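Local coordinates for protein dihydroneopterin triphosphate diphosphatase (Escherichia coli O157:H7, PDB 5U7F) that probably hydrolyses dihydroneopterin triphosphate to dihydroneopterin monophosphate and pyrophosphate, a step of folate biosynthesis, and can also cleave nucleoside triphosphates, preferring dATP, at residues I73-T78 against W102-L107; R23-Q28 against L119-L124; E59-D64 against R111-T116; Y6-S11 against S42-E47. All coordinates share one frame; numbering follows the deposited sequence.

From the N terminus, contact 4 closes first. It brings the start of strand 10-18 against the loop between strand 36-42 and helix 49-61. Residues 23-28 lie within the span closed by contact 4 but find their partner only at 119-124, so contact 2 crosses contact 4. Contact 3 is nested inside contact 2 and ties the end of helix 49-61 to the loop ahead of strand 118-125. Contact 1 is nested deeper still and pairs strands 72-82 and 97-107. Contacts 1 and 2 hold the two outermost strands of the mixed sheet. Leu107 of contact 1 packs on both Trp123 of contact 2 and Ile63 of contact 3.

Contact 1 (I73-T78 against W102-L107); sequences IDCQRT and WFCLAL
Cys75 and Cys104 are joined by a disulfide, with SG to SG at 2.1 Å and a torsion of 113° about the S-S bond. Cys75 SG lies beside its backbone N (chi1 -67°), which swings the sulfur over strand 97-107. Helix 136-147 packs on the same side, with Phe145 touching Cys75.

Backbone hydrogen bonds make the antiparallel ladder. Ile73 and Cys104 form a hydrogen-bonded pair, with Ile73 N to Cys104 O at 2.9 Å and Cys104 N to Ile73 O at 2.8 Å. Cys75 N gives a longer bond to Trp102 O, 3.1 Å. The return bond from Trp102 N goes to Arg77 O, not to Cys75. Gln76 has positive phi, and the strand is irregular here. Asp74 OD1 accepts from Gln76 N at 2.8 Å, closing an Asx turn. A water in this kink accepts from Arg77 N.

Two packing contacts flank the ladder. The Arg77 and Trp102 side chains run side by side in the same direction. Arg77 NH1 comes within 3.4 Å of Trp102 CZ3, and Trp102 CH2 lies over one face of the guanidinium. The two planes are 61° apart, so the groups are not stacked flat. Arg77 NH1 hydrogen-bonds to Gln140 OE1, and Trp102 NE1 to Glu100 OE1. On the other face Asp74 CB rests near Phe103 CE2, at 3.8 Å, and Phe103 continues to helix 49-61.

The contact thus joins an outermost strand of the Nudix sheet to its neighbour by hydrogen bonds and by a covalent bridge. The covalent link lies next to the kink that interrupts the regular pairing.

Contact 2 (R23-Q28 against L119-L124); sequences RVLMLQ and LAYKWL
Leu25 lies over one face of the Trp123 indole. Its CB sits 3.8 Å from the centroid of the six-membered ring and 14° off the normal, a CH-pi contact. The backbone of Arg23 meets the same indole at its edge, with Arg23 O 3.6 Å from Trp123 CZ3. Trp123 NE1 hydrogen-bonds to Arg111 O.

Tyr121 lies further along this face. Its CG sits between the backbone N and the carbonyl carbon (chi1 75°). The ring runs off away from strand 23-28, and only its near edge atom CD2 meets Leu25 CD1, at 3.7 Å, obliquely. Leu27, the cross-strand partner of Tyr121, puts CD2 3.5 Å from Tyr121 CB.

On the face of Val24 and Met26, the Met26 and Leu124 side chains cross at about a right angle, with Met26 CG 3.9 Å from Leu124 CD1.

At the far end the extended Gln28 lays its OE1 against Ala120 CB, 3.4 Å away, while its NE2 bonds to Pro33 O. At the opposite end the Arg23 chain passes Leu124 and Trp123 before NH1 forms a salt bridge with Glu110.

Six backbone hydrogen bonds join the segments. The shortest is Val24 N to Leu124 O, 2.6 Å, and Leu119 N gives the last, to Gln28 O, at the corner of the chain. This ladder pairs the backbones. Val24, Met26 and Leu124 pack on helices 126-132 and 136-147, while Trp123 and, more weakly, Tyr121 OH bond to loop 111-116.

Contact 3 (E59-D64 against R111-T116); sequences EEVTID and RQIVFT. With CO (cobalt (II) ion), chain E; CO (cobalt (II) ion), chain F.
A chi1 of -30°, away from a staggered position, turns Thr62 OG1 toward Val114 O. The hydroxyl donates to that oxygen at 2.7 Å, from 39° above the carbonyl plane. This ties the C-terminal end of the Nudix box helix to the loop 111-116. A chi1 of 60° puts Thr116 OG1 between its own N and carbonyl carbon and brings it toward Glu59 O, at a doubtfully short 2.5 Å. Thr62 has positive phi, which turns the chain out of the helix.

Two waters bridge the backbones. One gives a proton to Glu60 O and accepts from Thr116 N; the other links Val61 O and Val114 N in the same way. Among the apolar groups, Val61 CB meets Ile113 CG2 at 3.7 Å. Ile63 CD1 lies over one face of the Arg111 guanidinium, whose NH1 forms a salt bridge with Glu68.

The Glu60 side chain leaves the loop behind and its carboxylate joins the metal site, with Glu56, Glu117 and the backbone O of Thr40. One carboxylate oxygen, Glu60 OE2, bridges two cobalt ions, 2.1 Å from each.

Contact 4 (Y6-S11 against S42-E47); sequences YKRPVS and SVEEGE. With SO4 (sulfate ion), chain C.
Arg8 wraps its side chain round the carbonyl of Val43. CB packs near Ser42 CB, 4.2 Å away. CG lies 4.1 Å from Glu44 OE1, and CD passes Val43 O at 3.9 Å. The chain bends at chi2 (-132°), before CD, and again at chi3 (-46°), which brings the guanidinium edge to the same oxygen. NE reaches Val43 O at 2.8 Å and NH2 at 2.9 Å. CZ lies between the two nitrogens, near the same oxygen. Both hydrogen bonds are weak, because the N-H directions point well off the acceptor. The carboxylates of Glu44 and Glu45 lie nearby without touching the guanidinium, and may add some attraction.

The backbones also meet. Val43 N donates to Val10 O at 2.8 Å, and the two valine side chains touch just beside this bond. Glu44 to Glu47 form a type II turn with Gly46 at its third position. Glu47 OE2 accepts from Glu44 N.

Ser42 N gives a bond to sulfate O4, at 3.1 Å. Lys7 NZ points to the same sulfate, although its 2.3 Å approach to O1 is too short to trust. Lys7 probably binds substrate, as in relatives.

The first part of the Nudix box is thereby held to the start of strand 10-18. Val43 rests on Ala52 of helix 49-61, Glu47 forms a salt bridge with Arg55 of that helix, and Ser11 bonds to Asn98 of strand 97-107.

Contact 1 (I73-T78 against W102-L107)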
# COMPACT_ATOMS: atom_id res chain seq x y z
N ILE A 73 -11.20 5.29 -0.48
CA ILE A 73 -12.29 4.31 -0.52
C ILE A 73 -11.89 3.02 0.19
O ILE A 73 -10.83 2.46 -0.07
CB ILE A 73 -12.69 4.00 -1.96
CG1 ILE A 73 -13.25 5.28 -2.62
CG2 ILE A 73 -13.71 2.84 -2.01
CD1 ILE A 73 -13.48 5.14 -4.09
N ASP A 74 -12.76 2.56 1.08
CA ASP A 74 -12.60 1.27 1.74
C ASP A 74 -13.11 0.23 0.74
O ASP A 74 -14.28 0.24 0.34
CB ASP A 74 -13.37 1.26 3.07
CG ASP A 74 -13.22 -0.03 3.85
OD1 ASP A 74 -12.91 -1.09 3.24
OD2 ASP A 74 -13.45 0.02 5.08
N CYS A 75 -12.21 -0.65 0.29
CA CYS A 75 -12.55 -1.69 -0.68
C CYS A 75 -13.39 -2.83 -0.09
O CYS A 75 -13.82 -3.72 -0.83
CB CYS A 75 -11.27 -2.28 -1.25
SG CYS A 75 -10.31 -1.15 -2.27
N GLN A 76 -13.61 -2.82 1.22
CA GLN A 76 -14.31 -3.88 1.93
C GLN A 76 -13.74 -5.25 1.57
O GLN A 76 -14.48 -6.17 1.19
CB GLN A 76 -15.82 -3.82 1.66
CG GLN A 76 -16.54 -2.61 2.27
CD GLN A 76 -18.07 -2.76 2.27
OE1 GLN A 76 -18.59 -3.78 1.81
NE2 GLN A 76 -18.77 -1.76 2.79
N ARG A 77 -12.42 -5.37 1.69
CA ARG A 77 -11.73 -6.63 1.54
C ARG A 77 -10.59 -6.72 2.56
O ARG A 77 -9.89 -5.73 2.82
CB ARG A 77 -11.19 -6.80 0.12
CG ARG A 77 -12.33 -6.98 -0.91
CD ARG A 77 -12.07 -8.09 -1.92
NE ARG A 77 -11.55 -9.30 -1.28
CZ ARG A 77 -10.74 -10.18 -1.86
NH1 ARG A 77 -10.33 -10.00 -3.11
NH2 ARG A 77 -10.33 -11.24 -1.18
N THR A 78 -10.45 -7.90 3.15
CA THR A 78 -9.38 -8.23 4.09
C THR A 78 -8.85 -9.60 3.70
O THR A 78 -9.62 -10.55 3.48
CB THR A 78 -9.89 -8.25 5.55
OG1 THR A 78 -10.24 -6.94 5.98
CG2 THR A 78 -8.83 -8.77 6.50
N TRP A 102 -7.85 -3.55 2.54
CA TRP A 102 -7.55 -2.86 1.29
C TRP A 102 -8.33 -1.56 1.18
O TRP A 102 -9.51 -1.50 1.50
CB TRP A 102 -7.89 -3.73 0.05
CG TRP A 102 -7.07 -4.95 -0.12
CD1 TRP A 102 -5.97 -5.33 0.61
CD2 TRP A 102 -7.29 -5.99 -1.07
NE1 TRP A 102 -5.50 -6.52 0.16
CE2 TRP A 102 -6.28 -6.95 -0.87
CE3 TRP A 102 -8.25 -6.22 -2.06
CZ2 TRP A 102 -6.19 -8.10 -1.64
CZ3 TRP A 102 -8.15 -7.36 -2.83
CH2 TRP A 102 -7.13 -8.30 -2.60
N PHE A 103 -7.65 -0.54 0.66
CA PHE A 103 -8.25 0.75 0.32
C PHE A 103 -7.79 1.17 -1.10
O PHE A 103 -6.77 0.70 -1.63
CB PHE A 103 -7.85 1.83 1.33
CG PHE A 103 -8.32 1.56 2.73
CD1 PHE A 103 -7.64 0.67 3.55
CD2 PHE A 103 -9.45 2.18 3.22
CE1 PHE A 103 -8.09 0.42 4.84
CE2 PHE A 103 -9.91 1.93 4.51
CZ PHE A 103 -9.24 1.07 5.32
N CYS A 104 -8.55 2.07 -1.71
CA CYS A 104 -8.28 2.54 -3.07
C CYS A 104 -8.23 4.06 -2.99
O CYS A 104 -8.98 4.67 -2.23
CB CYS A 104 -9.36 2.03 -4.05
SG CYS A 104 -9.96 0.32 -3.67
N LEU A 105 -7.28 4.68 -3.68
CA LEU A 105 -7.21 6.14 -3.73
C LEU A 105 -6.95 6.59 -5.16
O LEU A 105 -5.91 6.33 -5.74
CB LEU A 105 -6.14 6.69 -2.78
CG LEU A 105 -5.89 8.20 -2.87
CD1 LEU A 105 -7.15 8.96 -2.47
CD2 LEU A 105 -4.72 8.62 -2.02
N ALA A 106 -7.95 7.28 -5.70
CA ALA A 106 -7.92 7.75 -7.07
C ALA A 106 -7.45 9.20 -7.05
O ALA A 106 -8.07 10.02 -6.41
CB ALA A 106 -9.30 7.63 -7.69
N LEU A 107 -6.32 9.48 -7.70
CA LEU A 107 -5.91 10.85 -7.92
C LEU A 107 -6.43 11.28 -9.28
O LEU A 107 -6.65 10.44 -10.16
CB LEU A 107 -4.39 10.99 -7.87
CG LEU A 107 -3.73 10.44 -6.61
CD1 LEU A 107 -2.23 10.60 -6.71
CD2 LEU A 107 -4.27 11.10 -5.34
O HOH W 1 -11.12 -2.80 3.29

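Contact 2 (R23-Q28 against L119-L124)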
# COMPACT_ATOMS: atom_id res chain seq x y z
N ARG A 23 -2.99 4.59 -14.50
CA ARG A 23 -1.69 4.08 -14.12
C ARG A 23 -1.65 3.97 -12.59
O ARG A 23 -2.31 4.73 -11.89
CB ARG A 23 -0.56 4.97 -14.63
CG ARG A 23 -0.20 4.69 -16.09
CD ARG A 23 1.29 5.08 -16.38
NE ARG A 23 1.57 5.15 -17.80
CZ ARG A 23 1.25 6.19 -18.57
NH1 ARG A 23 0.65 7.25 -18.05
NH2 ARG A 23 1.53 6.16 -19.87
N VAL A 24 -0.82 3.04 -12.10
CA VAL A 24 -0.68 2.69 -10.68
C VAL A 24 0.70 3.08 -10.16
O VAL A 24 1.70 2.78 -10.78
CB VAL A 24 -0.91 1.20 -10.49
CG1 VAL A 24 -0.70 0.79 -9.08
CG2 VAL A 24 -2.33 0.86 -10.91
N LEU A 25 0.69 3.79 -9.04
CA LEU A 25 1.89 4.27 -8.39
C LEU A 25 2.54 3.15 -7.61
O LEU A 25 1.93 2.59 -6.71
CB LEU A 25 1.53 5.43 -7.47
CG LEU A 25 2.67 5.91 -6.58
CD1 LEU A 25 3.81 6.49 -7.40
CD2 LEU A 25 2.20 6.87 -5.52
N MET A 26 3.78 2.83 -7.97
CA MET A 26 4.50 1.75 -7.30
C MET A 26 5.79 2.28 -6.70
O MET A 26 6.49 3.12 -7.32
CB MET A 26 4.77 0.63 -8.28
CG MET A 26 3.50 0.02 -8.83
SD MET A 26 2.46 -0.78 -7.56
CE MET A 26 3.57 -2.08 -7.10
N LEU A 27 6.10 1.79 -5.51
CA LEU A 27 7.14 2.34 -4.67
C LEU A 27 8.13 1.24 -4.33
O LEU A 27 7.74 0.15 -3.99
CB LEU A 27 6.54 2.94 -3.40
CG LEU A 27 5.41 3.96 -3.56
CD1 LEU A 27 4.69 4.18 -2.26
CD2 LEU A 27 6.00 5.25 -4.02
N GLN A 28 9.41 1.56 -4.44
CA GLN A 28 10.52 0.62 -4.24
C GLN A 28 10.93 0.53 -2.77
O GLN A 28 11.34 1.52 -2.20
CB GLN A 28 11.72 1.06 -5.08
CG GLN A 28 12.85 0.05 -5.03
CD GLN A 28 14.02 0.49 -5.89
OE1 GLN A 28 14.25 1.68 -6.07
NE2 GLN A 28 14.75 -0.47 -6.42
N LEU A 119 12.75 4.02 -1.92
CA LEU A 119 13.96 4.42 -2.65
C LEU A 119 13.66 5.19 -3.95
O LEU A 119 14.49 5.97 -4.45
CB LEU A 119 14.78 3.18 -2.98
CG LEU A 119 15.40 2.39 -1.82
CD1 LEU A 119 15.94 1.07 -2.29
CD2 LEU A 119 16.51 3.19 -1.16
N ALA A 120 12.45 4.98 -4.48
CA ALA A 120 12.07 5.41 -5.84
C ALA A 120 10.58 5.18 -6.02
O ALA A 120 10.00 4.41 -5.25
CB ALA A 120 12.79 4.64 -6.88
N TYR A 121 9.99 5.82 -7.03
CA TYR A 121 8.59 5.57 -7.41
C TYR A 121 8.46 5.49 -8.93
O TYR A 121 9.28 6.07 -9.69
CB TYR A 121 7.66 6.64 -6.83
CG TYR A 121 7.72 7.98 -7.53
CD1 TYR A 121 8.62 8.96 -7.13
CD2 TYR A 121 6.86 8.26 -8.58
CE1 TYR A 121 8.68 10.19 -7.77
CE2 TYR A 121 6.91 9.50 -9.23
CZ TYR A 121 7.82 10.46 -8.82
OH TYR A 121 7.85 11.68 -9.48
N LYS A 122 7.47 4.75 -9.39
CA LYS A 122 7.14 4.65 -10.82
C LYS A 122 5.62 4.60 -11.03
O LYS A 122 4.91 3.96 -10.24
CB LYS A 122 7.78 3.41 -11.43
CG LYS A 122 9.24 3.57 -11.78
CD LYS A 122 9.43 4.56 -12.94
CE LYS A 122 10.90 4.72 -13.32
NZ LYS A 122 11.11 5.92 -14.16
N TRP A 123 5.13 5.26 -12.07
CA TRP A 123 3.74 5.08 -12.52
C TRP A 123 3.74 4.03 -13.61
O TRP A 123 4.45 4.14 -14.60
CB TRP A 123 3.14 6.40 -13.07
CG TRP A 123 2.90 7.44 -12.01
CD1 TRP A 123 3.75 8.46 -11.64
CD2 TRP A 123 1.77 7.54 -11.18
NE1 TRP A 123 3.20 9.18 -10.63
CE2 TRP A 123 1.98 8.64 -10.31
CE3 TRP A 123 0.58 6.82 -11.08
CZ2 TRP A 123 1.03 9.03 -9.37
CZ3 TRP A 123 -0.33 7.20 -10.17
CH2 TRP A 123 -0.11 8.30 -9.32
N LEU A 124 2.92 3.00 -13.43
CA LEU A 124 2.85 1.88 -14.34
C LEU A 124 1.42 1.57 -14.72
O LEU A 124 0.53 1.76 -13.90
CB LEU A 124 3.45 0.63 -13.69
CG LEU A 124 4.90 0.75 -13.25
CD1 LEU A 124 5.27 -0.36 -12.25
CD2 LEU A 124 5.77 0.69 -14.48

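Contact 3 (E59-D64 against R111-T116)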
# COMPACT_ATOMS: atom_id res chain seq x y z
N GLU A 59 2.32 10.09 5.40
CA GLU A 59 3.73 9.77 5.72
C GLU A 59 4.57 9.29 4.53
O GLU A 59 5.71 9.72 4.36
CB GLU A 59 3.80 8.68 6.82
CG GLU A 59 3.33 9.10 8.22
CD GLU A 59 3.38 7.97 9.28
OE1 GLU A 59 2.96 8.20 10.44
OE2 GLU A 59 3.86 6.85 8.95
N GLU A 60 4.01 8.40 3.71
CA GLU A 60 4.79 7.70 2.69
C GLU A 60 4.86 8.39 1.34
O GLU A 60 5.84 8.23 0.62
CB GLU A 60 4.24 6.30 2.49
CG GLU A 60 4.42 5.43 3.77
CD GLU A 60 4.37 3.95 3.55
OE1 GLU A 60 4.12 3.53 2.42
OE2 GLU A 60 4.59 3.19 4.54
N VAL A 61 3.82 9.12 0.96
CA VAL A 61 3.87 9.82 -0.31
C VAL A 61 3.43 11.27 -0.18
O VAL A 61 3.19 11.91 -1.19
CB VAL A 61 3.04 9.10 -1.38
CG1 VAL A 61 3.60 7.69 -1.61
CG2 VAL A 61 1.57 9.04 -1.01
N THR A 62 3.40 11.80 1.04
CA THR A 62 3.12 13.23 1.28
C THR A 62 1.84 13.74 0.59
O THR A 62 1.80 14.87 0.10
CB THR A 62 4.30 14.11 0.82
OG1 THR A 62 5.54 13.40 0.95
CG2 THR A 62 4.34 15.38 1.66
N ILE A 63 0.82 12.90 0.53
CA ILE A 63 -0.48 13.30 0.00
C ILE A 63 -1.41 13.39 1.19
O ILE A 63 -1.60 12.41 1.90
CB ILE A 63 -1.00 12.29 -1.05
CG1 ILE A 63 -0.12 12.38 -2.29
CG2 ILE A 63 -2.48 12.55 -1.38
CD1 ILE A 63 -0.52 11.50 -3.47
N ASP A 64 -1.95 14.58 1.44
CA ASP A 64 -2.92 14.78 2.51
C ASP A 64 -4.33 14.70 1.95
O ASP A 64 -4.74 15.53 1.14
CB ASP A 64 -2.69 16.12 3.19
CG ASP A 64 -3.55 16.29 4.42
OD1 ASP A 64 -4.61 15.63 4.52
OD2 ASP A 64 -3.16 17.09 5.30
N ARG A 111 1.04 12.40 -10.75
CA ARG A 111 1.77 13.56 -10.23
C ARG A 111 3.14 13.17 -9.74
O ARG A 111 3.50 12.00 -9.65
CB ARG A 111 1.01 14.23 -9.09
CG ARG A 111 0.87 13.36 -7.85
CD ARG A 111 0.41 14.12 -6.63
NE ARG A 111 -1.03 14.36 -6.65
CZ ARG A 111 -1.70 14.91 -5.65
NH1 ARG A 111 -1.08 15.28 -4.54
NH2 ARG A 111 -3.02 15.10 -5.77
N GLN A 112 3.87 14.19 -9.36
CA GLN A 112 5.23 14.05 -8.91
C GLN A 112 5.16 13.73 -7.43
O GLN A 112 4.50 14.44 -6.69
CB GLN A 112 6.00 15.34 -9.21
CG GLN A 112 5.81 15.87 -10.68
CD GLN A 112 4.44 16.55 -10.98
OE1 GLN A 112 3.71 16.98 -10.08
NE2 GLN A 112 4.10 16.64 -12.28
N ILE A 113 5.80 12.63 -7.00
CA ILE A 113 5.69 12.14 -5.64
C ILE A 113 6.97 12.34 -4.81
O ILE A 113 8.06 11.96 -5.23
CB ILE A 113 5.36 10.60 -5.63
CG1 ILE A 113 4.05 10.31 -6.37
CG2 ILE A 113 5.29 10.04 -4.21
CD1 ILE A 113 2.84 10.95 -5.75
N VAL A 114 6.80 12.94 -3.64
CA VAL A 114 7.84 12.99 -2.63
C VAL A 114 7.63 11.88 -1.62
O VAL A 114 6.61 11.85 -0.93
CB VAL A 114 7.84 14.34 -1.92
CG1 VAL A 114 8.87 14.36 -0.81
CG2 VAL A 114 8.12 15.43 -2.93
N PHE A 115 8.61 10.98 -1.51
CA PHE A 115 8.46 9.78 -0.68
C PHE A 115 9.45 9.79 0.48
O PHE A 115 10.47 10.48 0.42
CB PHE A 115 8.64 8.53 -1.54
CG PHE A 115 9.87 8.56 -2.41
CD1 PHE A 115 9.80 9.06 -3.71
CD2 PHE A 115 11.09 8.11 -1.94
CE1 PHE A 115 10.93 9.10 -4.51
CE2 PHE A 115 12.23 8.16 -2.74
CZ PHE A 115 12.14 8.65 -4.04
N THR A 116 9.15 9.01 1.52
CA THR A 116 9.97 8.98 2.74
C THR A 116 10.47 7.57 3.11
O THR A 116 11.61 7.39 3.53
CB THR A 116 9.17 9.56 3.93
OG1 THR A 116 7.98 8.78 4.13
CG2 THR A 116 8.76 10.99 3.66
CO CO E . 4.77 3.45 6.62
CO CO F . 4.67 1.12 4.47
O HOH W 2 5.21 5.54 6.84
O HOH W 3 7.69 6.35 1.08
O HOH W 4 4.45 0.96 2.29
O HOH W 5 4.04 13.70 -2.78
O HOH W 6 5.04 3.50 8.51
O HOH W 7 4.92 -1.01 4.90

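Contact 4 (Y6-S11 against S42-E47)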
# COMPACT_ATOMS: atom_id res chain seq x y z
N TYR A 6 8.72 -4.16 17.41
CA TYR A 6 7.92 -5.07 16.60
C TYR A 6 6.82 -4.38 15.78
O TYR A 6 6.02 -3.59 16.29
CB TYR A 6 7.30 -6.14 17.49
CG TYR A 6 8.34 -7.00 18.15
CD1 TYR A 6 9.49 -7.37 17.46
CD2 TYR A 6 8.18 -7.44 19.45
CE1 TYR A 6 10.45 -8.16 18.05
CE2 TYR A 6 9.14 -8.24 20.05
CZ TYR A 6 10.27 -8.59 19.35
OH TYR A 6 11.24 -9.39 19.92
N LYS A 7 6.80 -4.71 14.49
CA LYS A 7 5.71 -4.35 13.61
C LYS A 7 4.42 -5.08 14.06
O LYS A 7 4.48 -6.21 14.56
CB LYS A 7 6.03 -4.72 12.17
CG LYS A 7 6.94 -3.77 11.41
CD LYS A 7 6.82 -4.01 9.91
CE LYS A 7 7.29 -2.80 9.11
NZ LYS A 7 6.46 -2.56 7.89
N ARG A 8 3.26 -4.47 13.87
CA ARG A 8 2.00 -5.15 14.22
C ARG A 8 1.52 -5.98 13.02
O ARG A 8 1.62 -5.52 11.89
CB ARG A 8 0.93 -4.15 14.63
CG ARG A 8 1.28 -3.27 15.84
CD ARG A 8 0.14 -3.21 16.90
NE ARG A 8 -1.16 -2.98 16.30
CZ ARG A 8 -2.10 -3.91 16.07
NH1 ARG A 8 -1.92 -5.19 16.40
NH2 ARG A 8 -3.25 -3.55 15.48
N PRO A 9 0.99 -7.19 13.25
CA PRO A 9 0.54 -8.04 12.14
C PRO A 9 -0.91 -7.75 11.67
O PRO A 9 -1.63 -8.65 11.28
CB PRO A 9 0.65 -9.43 12.72
CG PRO A 9 0.38 -9.24 14.16
CD PRO A 9 0.94 -7.92 14.54
N VAL A 10 -1.28 -6.48 11.76
CA VAL A 10 -2.54 -5.96 11.24
C VAL A 10 -2.14 -4.73 10.43
O VAL A 10 -1.51 -3.81 10.94
CB VAL A 10 -3.53 -5.59 12.36
CG1 VAL A 10 -4.78 -4.90 11.79
CG2 VAL A 10 -3.94 -6.82 13.14
N SER A 11 -2.46 -4.75 9.15
CA SER A 11 -1.96 -3.71 8.24
C SER A 11 -3.04 -3.26 7.25
O SER A 11 -4.14 -3.83 7.18
CB SER A 11 -0.74 -4.23 7.50
OG SER A 11 -1.11 -5.19 6.52
N SER A 42 1.35 -0.74 9.06
CA SER A 42 0.70 -1.32 10.25
C SER A 42 -0.37 -0.40 10.83
O SER A 42 -0.22 0.82 10.85
CB SER A 42 1.73 -1.64 11.34
OG SER A 42 2.59 -2.69 10.96
N VAL A 43 -1.46 -1.01 11.30
CA VAL A 43 -2.47 -0.34 12.10
C VAL A 43 -2.02 -0.30 13.54
O VAL A 43 -1.88 -1.35 14.18
CB VAL A 43 -3.83 -1.06 12.03
CG1 VAL A 43 -4.90 -0.30 12.80
CG2 VAL A 43 -4.23 -1.24 10.59
N GLU A 44 -1.80 0.90 14.06
CA GLU A 44 -1.29 1.04 15.43
C GLU A 44 -2.40 0.95 16.47
O GLU A 44 -3.57 1.16 16.18
CB GLU A 44 -0.55 2.36 15.60
CG GLU A 44 0.63 2.52 14.63
CD GLU A 44 1.71 1.46 14.81
OE1 GLU A 44 1.78 0.84 15.89
OE2 GLU A 44 2.50 1.23 13.87
N GLU A 45 -2.00 0.67 17.70
CA GLU A 45 -2.96 0.53 18.78
C GLU A 45 -3.76 1.83 18.94
O GLU A 45 -3.22 2.93 18.88
CB GLU A 45 -2.25 0.15 20.09
CG GLU A 45 -2.83 -1.12 20.76
CD GLU A 45 -1.87 -1.79 21.74
OE1 GLU A 45 -2.01 -1.55 22.97
OE2 GLU A 45 -1.00 -2.59 21.31
N GLY A 46 -5.07 1.69 19.09
CA GLY A 46 -5.93 2.85 19.23
C GLY A 46 -6.40 3.53 17.96
O GLY A 46 -7.24 4.42 18.05
N GLU A 47 -5.89 3.15 16.79
CA GLU A 47 -6.38 3.72 15.54
C GLU A 47 -7.13 2.67 14.70
O GLU A 47 -6.96 1.46 14.84
CB GLU A 47 -5.23 4.38 14.72
CG GLU A 47 -4.31 3.44 13.93
CD GLU A 47 -3.14 4.14 13.17
OE1 GLU A 47 -3.24 5.34 12.81
OE2 GLU A 47 -2.12 3.45 12.92
S SO4 C . 4.98 0.34 7.69
O1 SO4 C . 4.79 -1.06 7.26
O2 SO4 C . 6.37 0.49 8.13
O3 SO4 C . 4.68 1.25 6.57
O4 SO4 C . 4.11 0.64 8.82